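Type VI secretion system-associated protein TagF (Pseudomonas aeruginosa PAO1, PDB 2QNU) is a type VI secretion-associated protein that probably acts as a post-translational repressor of the secretion system. Local coordinates at residues F60-G65 / S181-R186; A71-V76 / G110-V115; P146-S151 / S160-P165; A31-G36 / P205-F210. All coordinates share one frame; numbering follows the deposited sequence.

Interaction 1. Residues F60-G65 / S181-R186; sequences FAIAPG and SHWWGR. With ACT (acetate ion), chain F.
Phe60 and Trp183 sit on the same side of a pair of antiparallel strands, 60-62 and 181-185. The touch is made by the first carbon of the phenylalanine. CB of Phe60 lies over one face of the indole, toward its rim, 3.5 Å from CE3 of Trp183, as a CH-pi contact. The Phe60 ring then leads off, with CG between the backbone N and the carbonyl carbon (chi1 62°). Its plane is turned 44° from the six-membered ring of Trp183. On the same side of the sheet, CD1 of Ile62 meets the indole obliquely at CH2 of Trp183, 4.1 Å away. The indole NE1 of Trp183 gives a hydrogen bond of 2.9 Å to OG of Ser181, which also bonds Gly200. Ala61 and His182 lie on the other face. Their backbones form a hydrogen-bonded pair: Ala61 N to His182 O is 3.0 Å and His182 N to Ala61 O is 2.9 Å. One water joins Ala61 O to ND1 of His182. NE2 of the same ring gives a nearly straight bond of 2.6 Å to OXT of an acetate, probably from the crystallisation liquor. Trp184 brings its edge to the Ala61 N. In the antiparallel sheet, strand 58-62 lies between 71-77 and 180-185. The Phe60, Ile62 and Trp183 face is mostly carbon, its indole N-H satisfied by Ser181, while on the other the imidazole has polar partners at both nitrogens.

Interaction 2. Residues A71-V76 / G110-V115; sequences AVTGVV and GWFEQV
Strand 71-76 runs beside helix 110-115 at 8.3 Å between axes, with their directions 42° apart. Thr73 and Val75 point toward the helix, and Gly74 lies between them. Phe112 brings its ring edge to all three residues. CZ of Phe112 is 3.2 Å from OG1 of Thr73, and CE1 of Phe112 is 3.6 Å from the Gly74 O. CG2 of Val75 lies near the same ring plane, 4.0 Å from CD1 of Phe112. With OG1 of Thr73 anti to the backbone N (chi1 -169°), the hydroxyl sits at the Phe112 edge and still bonds the Phe60 O on the next strand. Trp111 comes at the strand from the direction opposite to Thr73. The edge of its six-membered ring meets Gly74, with CZ3 of Trp111 4.0 Å from CA of Gly74. The other end of the indole is held by a bond from NE1 to Pro140 O. Trp111 also covers one face of Phe112, its CE3 standing over the centre of that ring. One turn on, Val115 and Val75 overlap, their side chains running antiparallel. CG1 of Val115 is 3.7 Å from CG2 of Val75. The contact lays a helix on one face of the antiparallel sheet, a layered alpha-beta arrangement. All the touching residues are buried, and the two segments share van der Waals contact alone. The hydroxyl and the indole N-H amid this carbon have their polar partners elsewhere in the chain.

Interaction 3. Residues P146-S151 / S160-P165; sequences PRIEQS and SEAVTP
Gln150 and Ser160 meet where the packing is close, while the looser side holds the carboxylate ends of Glu149 and Glu161. The Gln150 chain is extended beyond CG. Its NE2 gives a hydrogen bond of 3.0 Å to OG of Ser160, at 165°, with the hydroxyl in the plane of the amide. The other end of that amide, OE1, takes a weak bond from NH2 of Arg147. The straight bond at NE2, with the weak one at OE1, probably limits rotation of the amide. Ile148 closes this part with its CG2 branch. That methyl, anti to the backbone N, lies 3.6 Å from the Glu161 O and 4.2 Å from CB of Ala162. The backbones are joined by a bond of 2.8 Å from Glu161 N to Glu149 O. They form a single bridge at Gln150 and Ser160. Glu161 is then the centre of an inverse gamma turn, and the chain leaves toward helix 165-177. Thr164 is the N-cap of that helix, with its OG1 bonded to Gln167 N. Ser160 also pairs in an antiparallel way with a strand of the second subunit, which extends the sheet into that subunit. On the looser side the two glutamate chains run alongside each other in the same direction. CG of Glu161 lies 3.4 Å from the carboxylate oxygen OE2 of Glu149. Their carboxylates come to 4.5 Å, OE2 of Glu149 to OE2 of Glu161. The salt bridge from Glu161 to Arg159 probably eases this repulsion.

Interaction 4. Residues A31-G36 / P205-F210; sequences AWLASG and PAFGRF
Phe207 and Trp32 both carry CG anti to the backbone N, with chi1 -161° and 172°, and these torsions bring their rings together between helix 31-36 and segment 205-210. The rings form an edge-to-face pair. The edge of Phe207 is turned toward the face of the six-membered ring of Trp32, with planes at 69° and centroids 5.8 Å apart. The closest atoms are CE1 of Phe207 and CH2 of Trp32, at 4.1 Å. CD2 of Leu33 touches the same corner of the ring, 4.0 Å from CE1 of Phe207. The root of Phe207 lies against Gly36. The backbone of Gly36 stands over one face of the phenylalanine, and the Gly36 O is 3.2 Å from CD2 of Phe207. With no side chain on Gly36, the Phe207 ring rests directly on its backbone, CG of Phe207 3.4 Å from CA of Gly36. That carbonyl of Gly36 is also bonded to the Ser40 hydroxyl within helix 23-44. The contact joins this long N-terminal helix to the turn that leads into the short helix 209-212, late in the chain. Two backbone bonds shape that turn, from Arg209 N to Ala206 O and from Phe210 N to Phe207 O. Phe210 adds a second ring to the contact. Its CE2 comes to the edge of the indole, 4.1 Å from CZ2 of Trp32. NE1 of Trp32 is bonded to Pro202 O, which helps fix the rotation of the indole. Trp58 meets the Phe210 ring edge-to-face and bonds the Phe210 O through NE1.

Overall arrangement
Interactions 1, 2 and 4 are buried, whereas interaction 3 is partly exposed, its centre about 26 Å from the centre of the chain. Interactions 1 and 2 share the sheet: strands 58-62 and 71-77 are neighbours, probably hydrogen-bonded from Ile62 N to Val72 O and between Phe60 O and Thr73 OG1. Interaction 4 reaches the sheet through tryptophan, with Trp32 packed on Trp183 of interaction 1. Interaction 1 combines backbone bonds with aromatic packing, and interactions 2 and 4 rely on carbon contacts. Interaction 3 depends on polar groups and places like charges together. Interactions 3 and 4 lie on opposite sides of the chain centre. Interactions 1, 3 and 4 all touch the second subunit, interaction 3 by strand pairing.

Interaction 1. Residues F60-G65 / S181-R186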
loop_
_atom_site.group_PDB
_atom_site.type_symbol
_atom_site.label_atom_id
_atom_site.label_comp_id
_atom_site.label_asym_id
_atom_site.label_seq_id
_atom_site.Cartn_x
_atom_site.Cartn_y
_atom_site.Cartn_z
ATOM N N PHE B 60 -13.733 -9.297 2.793
ATOM C CA PHE B 60 -12.779 -8.622 3.600
ATOM C C PHE B 60 -11.443 -9.356 3.745
ATOM O O PHE B 60 -11.356 -10.567 3.640
ATOM C CB PHE B 60 -13.368 -8.358 4.988
ATOM C CG PHE B 60 -13.727 -9.611 5.750
ATOM C CD1 PHE B 60 -12.773 -10.300 6.500
ATOM C CD2 PHE B 60 -15.034 -10.075 5.760
ATOM C CE1 PHE B 60 -13.119 -11.435 7.208
ATOM C CE2 PHE B 60 -15.391 -11.207 6.437
ATOM C CZ PHE B 60 -14.470 -11.900 7.159
ATOM N N ALA B 61 -10.424 -8.552 4.041
ATOM C CA ALA B 61 -9.145 -9.023 4.526
ATOM C C ALA B 61 -8.670 -8.137 5.674
ATOM O O ALA B 61 -8.578 -6.901 5.556
ATOM C CB ALA B 61 -8.180 -9.001 3.433
ATOM N N ILE B 62 -8.446 -8.791 6.791
ATOM C CA ILE B 62 -8.108 -8.174 8.060
ATOM C C ILE B 62 -6.707 -8.588 8.525
ATOM O O ILE B 62 -6.378 -9.759 8.608
ATOM C CB ILE B 62 -9.133 -8.543 9.068
ATOM C CG1 ILE B 62 -10.506 -7.965 8.546
ATOM C CG2 ILE B 62 -8.740 -8.045 10.476
ATOM C CD1 ILE B 62 -11.678 -8.418 9.327
ATOM N N ALA B 63 -5.901 -7.589 8.846
ATOM C CA ALA B 63 -4.513 -7.826 9.354
ATOM C C ALA B 63 -4.458 -8.643 10.642
ATOM O O ALA B 63 -5.410 -8.643 11.452
ATOM C CB ALA B 63 -3.796 -6.492 9.565
ATOM N N PRO B 64 -3.323 -9.323 10.866
ATOM C CA PRO B 64 -3.101 -10.022 12.128
ATOM C C PRO B 64 -3.142 -9.087 13.306
ATOM O O PRO B 64 -2.719 -7.953 13.195
ATOM C CB PRO B 64 -1.673 -10.590 11.994
ATOM C CG PRO B 64 -1.437 -10.678 10.504
ATOM C CD PRO B 64 -2.171 -9.448 9.958
ATOM N N GLY B 65 -3.694 -9.558 14.406
ATOM C CA GLY B 65 -3.724 -8.807 15.661
ATOM C C GLY B 65 -4.855 -7.805 15.821
ATOM O O GLY B 65 -4.971 -7.143 16.854
ATOM N N SER B 181 -7.975 -3.063 7.871
ATOM C CA SER B 181 -9.004 -3.937 7.327
ATOM C C SER B 181 -9.477 -3.348 5.983
ATOM O O SER B 181 -9.660 -2.096 5.861
ATOM C CB SER B 181 -10.115 -4.099 8.351
ATOM O OG SER B 181 -10.734 -2.862 8.618
ATOM N N HIS B 182 -9.567 -4.220 4.977
ATOM C CA HIS B 182 -10.066 -3.893 3.655
ATOM C C HIS B 182 -11.409 -4.638 3.459
ATOM O O HIS B 182 -11.581 -5.785 3.890
ATOM C CB HIS B 182 -9.089 -4.306 2.554
ATOM C CG HIS B 182 -7.897 -3.391 2.418
ATOM N ND1 HIS B 182 -6.750 -3.533 3.160
ATOM C CD2 HIS B 182 -7.724 -2.284 1.660
ATOM C CE1 HIS B 182 -5.912 -2.555 2.855
ATOM N NE2 HIS B 182 -6.471 -1.790 1.926
ATOM N N TRP B 183 -12.319 -3.965 2.792
ATOM C CA TRP B 183 -13.708 -4.415 2.628
ATOM C C TRP B 183 -14.082 -4.021 1.227
ATOM O O TRP B 183 -13.829 -2.856 0.835
ATOM C CB TRP B 183 -14.580 -3.667 3.601
ATOM C CG TRP B 183 -14.114 -3.742 4.981
ATOM C CD1 TRP B 183 -13.185 -2.883 5.596
ATOM C CD2 TRP B 183 -14.529 -4.658 5.978
ATOM N NE1 TRP B 183 -13.016 -3.254 6.905
ATOM C CE2 TRP B 183 -13.811 -4.339 7.169
ATOM C CE3 TRP B 183 -15.444 -5.740 5.997
ATOM C CZ2 TRP B 183 -13.965 -5.061 8.339
ATOM C CZ3 TRP B 183 -15.590 -6.459 7.152
ATOM C CH2 TRP B 183 -14.889 -6.104 8.328
ATOM N N TRP B 184 -14.541 -4.988 0.421
ATOM C CA TRP B 184 -14.870 -4.687 -0.971
ATOM C C TRP B 184 -15.976 -5.615 -1.467
ATOM O O TRP B 184 -16.316 -6.585 -0.805
ATOM C CB TRP B 184 -13.666 -4.768 -1.878
ATOM C CG TRP B 184 -13.139 -6.158 -2.131
ATOM C CD1 TRP B 184 -13.332 -6.884 -3.230
ATOM C CD2 TRP B 184 -12.304 -6.941 -1.260
ATOM N NE1 TRP B 184 -12.692 -8.121 -3.119
ATOM C CE2 TRP B 184 -12.069 -8.164 -1.897
ATOM C CE3 TRP B 184 -11.751 -6.732 0.014
ATOM C CZ2 TRP B 184 -11.318 -9.139 -1.330
ATOM C CZ3 TRP B 184 -10.999 -7.719 0.571
ATOM C CH2 TRP B 184 -10.795 -8.912 -0.085
ATOM N N GLY B 185 -16.514 -5.310 -2.643
ATOM C CA GLY B 185 -17.463 -6.193 -3.267
ATOM C C GLY B 185 -18.315 -5.535 -4.319
ATOM O O GLY B 185 -17.974 -4.457 -4.808
ATOM N N ARG B 186 -19.407 -6.229 -4.684
ATOM C CA ARG B 186 -20.278 -5.807 -5.822
ATOM C C ARG B 186 -21.206 -4.659 -5.457
ATOM O O ARG B 186 -21.722 -3.970 -6.329
ATOM C CB ARG B 186 -21.134 -6.959 -6.334
ATOM C CG ARG B 186 -20.369 -8.151 -6.766
ATOM C CD ARG B 186 -21.283 -9.309 -7.334
ATOM N NE ARG B 186 -20.511 -10.025 -8.337
ATOM C CZ ARG B 186 -20.065 -11.260 -8.216
ATOM N NH1 ARG B 186 -20.372 -12.044 -7.183
ATOM N NH2 ARG B 186 -19.363 -11.741 -9.184
HETATM C C ACT F . -6.473 0.824 0.047
HETATM O O ACT F . -7.685 0.465 0.245
HETATM O OXT ACT F . -5.511 0.219 0.658
HETATM C CH3 ACT F . -6.219 1.941 -0.847
HETATM O O HOH W 1 -6.196 -5.518 5.101
#

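Interaction 2. Residues A71-V76 / G110-V115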
loop_
_atom_site.group_PDB
_atom_site.type_symbol
_atom_site.label_atom_id
_atom_site.label_comp_id
_atom_site.label_asym_id
_atom_site.label_seq_id
_atom_site.Cartn_x
_atom_site.Cartn_y
_atom_site.Cartn_z
ATOM N N ALA B 71 -4.223 -13.532 10.539
ATOM C CA ALA B 71 -4.943 -12.754 9.588
ATOM C C ALA B 71 -6.272 -13.488 9.262
ATOM O O ALA B 71 -6.426 -14.728 9.472
ATOM C CB ALA B 71 -4.130 -12.529 8.353
ATOM N N VAL B 72 -7.212 -12.723 8.727
ATOM C CA VAL B 72 -8.487 -13.287 8.386
ATOM C C VAL B 72 -9.015 -12.677 7.092
ATOM O O VAL B 72 -8.889 -11.450 6.811
ATOM C CB VAL B 72 -9.443 -13.331 9.641
ATOM C CG1 VAL B 72 -9.467 -12.046 10.369
ATOM C CG2 VAL B 72 -10.881 -13.834 9.318
ATOM N N THR B 73 -9.550 -13.577 6.276
ATOM C CA THR B 73 -10.219 -13.193 5.042
ATOM C C THR B 73 -11.560 -13.931 4.924
ATOM O O THR B 73 -11.756 -14.976 5.530
ATOM C CB THR B 73 -9.357 -13.460 3.832
ATOM O OG1 THR B 73 -9.936 -12.842 2.688
ATOM C CG2 THR B 73 -9.182 -14.941 3.578
ATOM N N GLY B 74 -12.494 -13.332 4.188
ATOM C CA GLY B 74 -13.812 -13.921 4.096
ATOM C C GLY B 74 -14.855 -13.033 3.485
ATOM O O GLY B 74 -14.540 -12.093 2.758
ATOM N N VAL B 75 -16.097 -13.400 3.743
ATOM C CA VAL B 75 -17.243 -12.621 3.297
ATOM C C VAL B 75 -18.277 -12.590 4.414
ATOM O O VAL B 75 -18.459 -13.565 5.098
ATOM C CB VAL B 75 -17.876 -13.160 2.001
ATOM C CG1 VAL B 75 -18.978 -12.186 1.508
ATOM C CG2 VAL B 75 -16.842 -13.372 0.907
ATOM N N VAL B 76 -18.916 -11.445 4.617
ATOM C CA VAL B 76 -19.966 -11.340 5.630
ATOM C C VAL B 76 -21.229 -10.830 4.948
ATOM O O VAL B 76 -21.159 -9.996 4.045
ATOM C CB VAL B 76 -19.623 -10.405 6.814
ATOM C CG1 VAL B 76 -19.164 -9.017 6.363
ATOM C CG2 VAL B 76 -20.818 -10.246 7.747
ATOM N N GLY B 110 -12.370 -15.455 -7.611
ATOM C CA GLY B 110 -13.034 -16.761 -7.617
ATOM C C GLY B 110 -13.424 -17.338 -6.278
ATOM O O GLY B 110 -14.587 -17.779 -6.101
ATOM N N TRP B 111 -12.466 -17.370 -5.333
ATOM C CA TRP B 111 -12.736 -17.894 -3.978
ATOM C C TRP B 111 -13.903 -17.111 -3.316
ATOM O O TRP B 111 -14.831 -17.663 -2.751
ATOM C CB TRP B 111 -11.468 -17.778 -3.115
ATOM C CG TRP B 111 -11.593 -18.452 -1.799
ATOM C CD1 TRP B 111 -11.518 -19.813 -1.541
ATOM C CD2 TRP B 111 -11.886 -17.817 -0.552
ATOM N NE1 TRP B 111 -11.714 -20.033 -0.206
ATOM C CE2 TRP B 111 -11.931 -18.828 0.425
ATOM C CE3 TRP B 111 -12.087 -16.478 -0.163
ATOM C CZ2 TRP B 111 -12.201 -18.548 1.757
ATOM C CZ3 TRP B 111 -12.333 -16.194 1.165
ATOM C CH2 TRP B 111 -12.387 -17.223 2.111
ATOM N N PHE B 112 -13.807 -15.800 -3.401
ATOM C CA PHE B 112 -14.816 -14.895 -2.839
ATOM C C PHE B 112 -16.265 -15.071 -3.455
ATOM O O PHE B 112 -17.307 -15.041 -2.760
ATOM C CB PHE B 112 -14.291 -13.467 -2.988
ATOM C CG PHE B 112 -13.077 -13.181 -2.096
ATOM C CD1 PHE B 112 -13.243 -12.952 -0.747
ATOM C CD2 PHE B 112 -11.783 -13.179 -2.615
ATOM C CE1 PHE B 112 -12.123 -12.737 0.123
ATOM C CE2 PHE B 112 -10.641 -12.979 -1.771
ATOM C CZ PHE B 112 -10.822 -12.741 -0.416
ATOM N N GLU B 113 -16.289 -15.224 -4.762
ATOM C CA GLU B 113 -17.529 -15.519 -5.485
ATOM C C GLU B 113 -18.115 -16.865 -5.032
ATOM O O GLU B 113 -19.318 -16.955 -4.738
ATOM C CB GLU B 113 -17.241 -15.492 -6.972
ATOM C CG GLU B 113 -17.056 -14.077 -7.453
ATOM C CD GLU B 113 -16.554 -13.953 -8.881
ATOM O OE1 GLU B 113 -16.263 -14.962 -9.523
ATOM O OE2 GLU B 113 -16.418 -12.824 -9.349
ATOM N N GLN B 114 -17.261 -17.873 -4.873
ATOM C CA GLN B 114 -17.705 -19.151 -4.328
ATOM C C GLN B 114 -18.220 -18.988 -2.916
ATOM O O GLN B 114 -19.193 -19.603 -2.558
ATOM C CB GLN B 114 -16.594 -20.216 -4.260
ATOM C CG GLN B 114 -15.873 -20.465 -5.560
ATOM C CD GLN B 114 -14.732 -21.531 -5.455
ATOM O OE1 GLN B 114 -14.841 -22.519 -4.694
ATOM N NE2 GLN B 114 -13.655 -21.340 -6.260
ATOM N N VAL B 115 -17.538 -18.212 -2.073
ATOM C CA VAL B 115 -18.010 -18.035 -0.728
ATOM C C VAL B 115 -19.347 -17.307 -0.752
ATOM O O VAL B 115 -20.244 -17.669 -0.005
ATOM C CB VAL B 115 -17.019 -17.249 0.189
ATOM C CG1 VAL B 115 -17.714 -16.885 1.466
ATOM C CG2 VAL B 115 -15.795 -18.098 0.476
#

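Interaction 3. Residues P146-S151 / S160-P165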
loop_
_atom_site.group_PDB
_atom_site.type_symbol
_atom_site.label_atom_id
_atom_site.label_comp_id
_atom_site.label_asym_id
_atom_site.label_seq_id
_atom_site.Cartn_x
_atom_site.Cartn_y
_atom_site.Cartn_z
ATOM N N PRO B 146 1.903 -15.627 1.744
ATOM C CA PRO B 146 3.400 -15.702 1.831
ATOM C C PRO B 146 4.096 -14.409 1.388
ATOM O O PRO B 146 4.491 -14.260 0.222
ATOM C CB PRO B 146 3.750 -16.847 0.872
ATOM C CG PRO B 146 2.669 -16.707 -0.254
ATOM C CD PRO B 146 1.400 -16.019 0.409
ATOM N N ARG B 147 4.227 -13.465 2.310
ATOM C CA ARG B 147 4.627 -12.095 1.900
ATOM C C ARG B 147 6.139 -11.998 1.555
ATOM O O ARG B 147 6.971 -12.740 2.109
ATOM C CB ARG B 147 4.222 -11.001 2.909
ATOM C CG ARG B 147 4.050 -11.415 4.346
ATOM C CD ARG B 147 4.530 -10.403 5.346
ATOM N NE ARG B 147 4.564 -8.996 4.907
ATOM C CZ ARG B 147 3.780 -8.018 5.380
ATOM N NH1 ARG B 147 2.832 -8.256 6.291
ATOM N NH2 ARG B 147 3.937 -6.769 4.936
ATOM N N ILE B 148 6.455 -11.107 0.606
ATOM C CA ILE B 148 7.810 -10.806 0.241
ATOM C C ILE B 148 8.501 -10.634 1.546
ATOM O O ILE B 148 7.983 -9.988 2.440
ATOM C CB ILE B 148 7.941 -9.506 -0.569
ATOM C CG1 ILE B 148 7.166 -9.599 -1.888
ATOM C CG2 ILE B 148 9.390 -9.202 -0.868
ATOM C CD1 ILE B 148 7.786 -10.531 -2.992
ATOM N N GLU B 149 9.654 -11.259 1.656
ATOM C CA GLU B 149 10.512 -11.146 2.818
ATOM C C GLU B 149 10.869 -9.686 3.131
ATOM O O GLU B 149 11.208 -8.930 2.243
ATOM C CB GLU B 149 11.791 -11.966 2.578
ATOM C CG GLU B 149 12.792 -11.906 3.725
ATOM C CD GLU B 149 14.178 -12.440 3.350
ATOM O OE1 GLU B 149 14.247 -13.422 2.583
ATOM O OE2 GLU B 149 15.195 -11.878 3.840
ATOM N N GLN B 150 10.750 -9.329 4.407
ATOM C CA GLN B 150 10.992 -7.978 4.913
ATOM C C GLN B 150 11.613 -8.024 6.316
ATOM O O GLN B 150 11.463 -9.001 7.031
ATOM C CB GLN B 150 9.696 -7.194 4.996
ATOM C CG GLN B 150 8.919 -7.042 3.667
ATOM C CD GLN B 150 7.651 -6.247 3.843
ATOM O OE1 GLN B 150 6.839 -6.556 4.718
ATOM N NE2 GLN B 150 7.461 -5.223 3.012
ATOM N N SER B 151 12.324 -6.965 6.693
ATOM C CA SER B 151 12.902 -6.823 8.046
ATOM C C SER B 151 12.846 -5.338 8.493
ATOM O O SER B 151 11.935 -4.612 8.085
ATOM C CB SER B 151 14.312 -7.445 8.108
ATOM O OG SER B 151 15.114 -7.041 7.014
ATOM N N SER B 160 12.525 -4.510 1.991
ATOM C CA SER B 160 11.899 -5.674 1.373
ATOM C C SER B 160 12.865 -6.303 0.402
ATOM O O SER B 160 13.589 -5.623 -0.325
ATOM C CB SER B 160 10.643 -5.295 0.585
ATOM O OG SER B 160 9.794 -4.426 1.334
ATOM N N GLU B 161 12.813 -7.614 0.346
ATOM C CA GLU B 161 13.667 -8.362 -0.512
ATOM C C GLU B 161 13.051 -8.483 -1.889
ATOM O O GLU B 161 12.702 -9.543 -2.341
ATOM C CB GLU B 161 13.920 -9.702 0.148
ATOM C CG GLU B 161 14.809 -9.576 1.408
ATOM C CD GLU B 161 16.081 -8.721 1.185
ATOM O OE1 GLU B 161 16.790 -8.883 0.141
ATOM O OE2 GLU B 161 16.369 -7.869 2.073
ATOM N N ALA B 162 12.943 -7.360 -2.567
ATOM C CA ALA B 162 12.180 -7.273 -3.803
ATOM C C ALA B 162 13.124 -6.681 -4.815
ATOM O O ALA B 162 13.597 -5.542 -4.653
ATOM C CB ALA B 162 10.911 -6.372 -3.602
ATOM N N VAL B 163 13.451 -7.479 -5.829
ATOM C CA VAL B 163 14.449 -7.060 -6.795
ATOM C C VAL B 163 13.887 -6.941 -8.198
ATOM O O VAL B 163 14.652 -6.717 -9.137
ATOM C CB VAL B 163 15.716 -8.015 -6.799
ATOM C CG1 VAL B 163 16.158 -8.309 -5.371
ATOM C CG2 VAL B 163 15.477 -9.298 -7.522
ATOM N N THR B 164 12.592 -7.202 -8.374
ATOM C CA THR B 164 11.964 -7.031 -9.682
ATOM C C THR B 164 10.815 -6.087 -9.487
ATOM O O THR B 164 10.386 -5.957 -8.380
ATOM C CB THR B 164 11.410 -8.350 -10.261
ATOM O OG1 THR B 164 10.500 -8.984 -9.329
ATOM C CG2 THR B 164 12.602 -9.321 -10.605
ATOM N N PRO B 165 10.329 -5.444 -10.563
ATOM C CA PRO B 165 9.158 -4.598 -10.459
ATOM C C PRO B 165 7.946 -5.343 -9.917
ATOM O O PRO B 165 7.159 -4.748 -9.197
ATOM C CB PRO B 165 8.910 -4.171 -11.904
ATOM C CG PRO B 165 10.240 -4.277 -12.582
ATOM C CD PRO B 165 10.813 -5.486 -11.957
#

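Interaction 4. Residues A31-G36 / P205-F210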
loop_
_atom_site.group_PDB
_atom_site.type_symbol
_atom_site.label_atom_id
_atom_site.label_comp_id
_atom_site.label_asym_id
_atom_site.label_seq_id
_atom_site.Cartn_x
_atom_site.Cartn_y
_atom_site.Cartn_z
ATOM N N ALA B 31 -17.904 -9.503 19.161
ATOM C CA ALA B 31 -17.996 -8.264 19.928
ATOM C C ALA B 31 -17.946 -7.096 18.975
ATOM O O ALA B 31 -18.638 -6.091 19.140
ATOM C CB ALA B 31 -16.877 -8.209 20.916
ATOM N N TRP B 32 -17.137 -7.224 17.939
ATOM C CA TRP B 32 -17.047 -6.150 16.982
ATOM C C TRP B 32 -18.365 -6.056 16.186
ATOM O O TRP B 32 -18.828 -4.965 15.953
ATOM C CB TRP B 32 -15.814 -6.267 16.027
ATOM C CG TRP B 32 -15.842 -5.237 14.880
ATOM C CD1 TRP B 32 -15.557 -3.905 14.945
ATOM C CD2 TRP B 32 -16.305 -5.483 13.550
ATOM N NE1 TRP B 32 -15.778 -3.302 13.731
ATOM C CE2 TRP B 32 -16.247 -4.263 12.855
ATOM C CE3 TRP B 32 -16.800 -6.616 12.906
ATOM C CZ2 TRP B 32 -16.606 -4.154 11.517
ATOM C CZ3 TRP B 32 -17.162 -6.526 11.561
ATOM C CH2 TRP B 32 -17.075 -5.307 10.880
ATOM N N LEU B 33 -18.949 -7.164 15.730
ATOM C CA LEU B 33 -20.251 -7.073 15.000
ATOM C C LEU B 33 -21.342 -6.552 15.877
ATOM O O LEU B 33 -22.065 -5.672 15.478
ATOM C CB LEU B 33 -20.724 -8.437 14.484
ATOM C CG LEU B 33 -19.955 -8.952 13.311
ATOM C CD1 LEU B 33 -20.315 -10.404 13.101
ATOM C CD2 LEU B 33 -20.238 -8.150 12.098
ATOM N N ALA B 34 -21.431 -7.069 17.089
ATOM C CA ALA B 34 -22.425 -6.619 18.023
ATOM C C ALA B 34 -22.395 -5.112 18.332
ATOM O O ALA B 34 -23.460 -4.484 18.450
ATOM C CB ALA B 34 -22.306 -7.414 19.303
ATOM N N SER B 35 -21.193 -4.542 18.492
ATOM C CA SER B 35 -21.013 -3.098 18.760
ATOM C C SER B 35 -21.492 -2.289 17.580
ATOM O O SER B 35 -22.104 -1.222 17.733
ATOM C CB SER B 35 -19.494 -2.755 18.987
ATOM O OG SER B 35 -18.910 -3.605 19.960
ATOM N N GLY B 36 -21.143 -2.783 16.400
ATOM C CA GLY B 36 -21.513 -2.183 15.134
ATOM C C GLY B 36 -23.022 -2.210 14.926
ATOM O O GLY B 36 -23.591 -1.256 14.387
ATOM N N PRO B 205 -19.327 3.304 15.365
ATOM C CA PRO B 205 -20.170 4.286 14.647
ATOM C C PRO B 205 -19.962 4.319 13.153
ATOM O O PRO B 205 -20.677 5.033 12.472
ATOM C CB PRO B 205 -19.773 5.628 15.272
ATOM C CG PRO B 205 -19.083 5.245 16.620
ATOM C CD PRO B 205 -18.409 3.961 16.327
ATOM N N ALA B 206 -18.961 3.621 12.653
ATOM C CA ALA B 206 -18.746 3.464 11.192
ATOM C C ALA B 206 -19.450 2.255 10.586
ATOM O O ALA B 206 -19.595 2.164 9.344
ATOM C CB ALA B 206 -17.239 3.384 10.856
ATOM N N PHE B 207 -19.867 1.320 11.443
ATOM C CA PHE B 207 -20.656 0.151 10.965
ATOM C C PHE B 207 -21.789 0.445 9.946
ATOM O O PHE B 207 -21.874 -0.192 8.857
ATOM C CB PHE B 207 -21.235 -0.636 12.119
ATOM C CG PHE B 207 -21.633 -2.051 11.723
ATOM C CD1 PHE B 207 -20.674 -3.064 11.620
ATOM C CD2 PHE B 207 -22.950 -2.355 11.424
ATOM C CE1 PHE B 207 -21.045 -4.335 11.282
ATOM C CE2 PHE B 207 -23.312 -3.626 11.058
ATOM C CZ PHE B 207 -22.364 -4.622 10.979
ATOM N N GLY B 208 -22.634 1.410 10.308
ATOM C CA GLY B 208 -23.623 1.956 9.425
ATOM C C GLY B 208 -23.288 2.176 7.954
ATOM O O GLY B 208 -24.178 2.003 7.100
ATOM N N ARG B 209 -22.052 2.574 7.646
ATOM C CA ARG B 209 -21.635 2.875 6.287
ATOM C C ARG B 209 -21.643 1.603 5.442
ATOM O O ARG B 209 -21.887 1.678 4.247
ATOM C CB ARG B 209 -20.224 3.565 6.233
ATOM C CG ARG B 209 -20.302 5.066 6.664
ATOM C CD ARG B 209 -19.634 5.556 8.003
ATOM N NE ARG B 209 -18.218 5.724 7.818
ATOM C CZ ARG B 209 -17.313 6.286 8.640
ATOM N NH1 ARG B 209 -17.586 6.913 9.791
ATOM N NH2 ARG B 209 -16.057 6.221 8.241
ATOM N N PHE B 210 -21.437 0.456 6.072
ATOM C CA PHE B 210 -21.593 -0.838 5.355
ATOM C C PHE B 210 -23.054 -1.096 4.919
ATOM O O PHE B 210 -23.292 -2.001 4.106
ATOM C CB PHE B 210 -21.233 -2.018 6.245
ATOM C CG PHE B 210 -19.773 -2.133 6.556
ATOM C CD1 PHE B 210 -18.839 -2.293 5.542
ATOM C CD2 PHE B 210 -19.340 -2.108 7.885
ATOM C CE1 PHE B 210 -17.462 -2.437 5.854
ATOM C CE2 PHE B 210 -17.959 -2.223 8.210
ATOM C CZ PHE B 210 -17.038 -2.355 7.188
#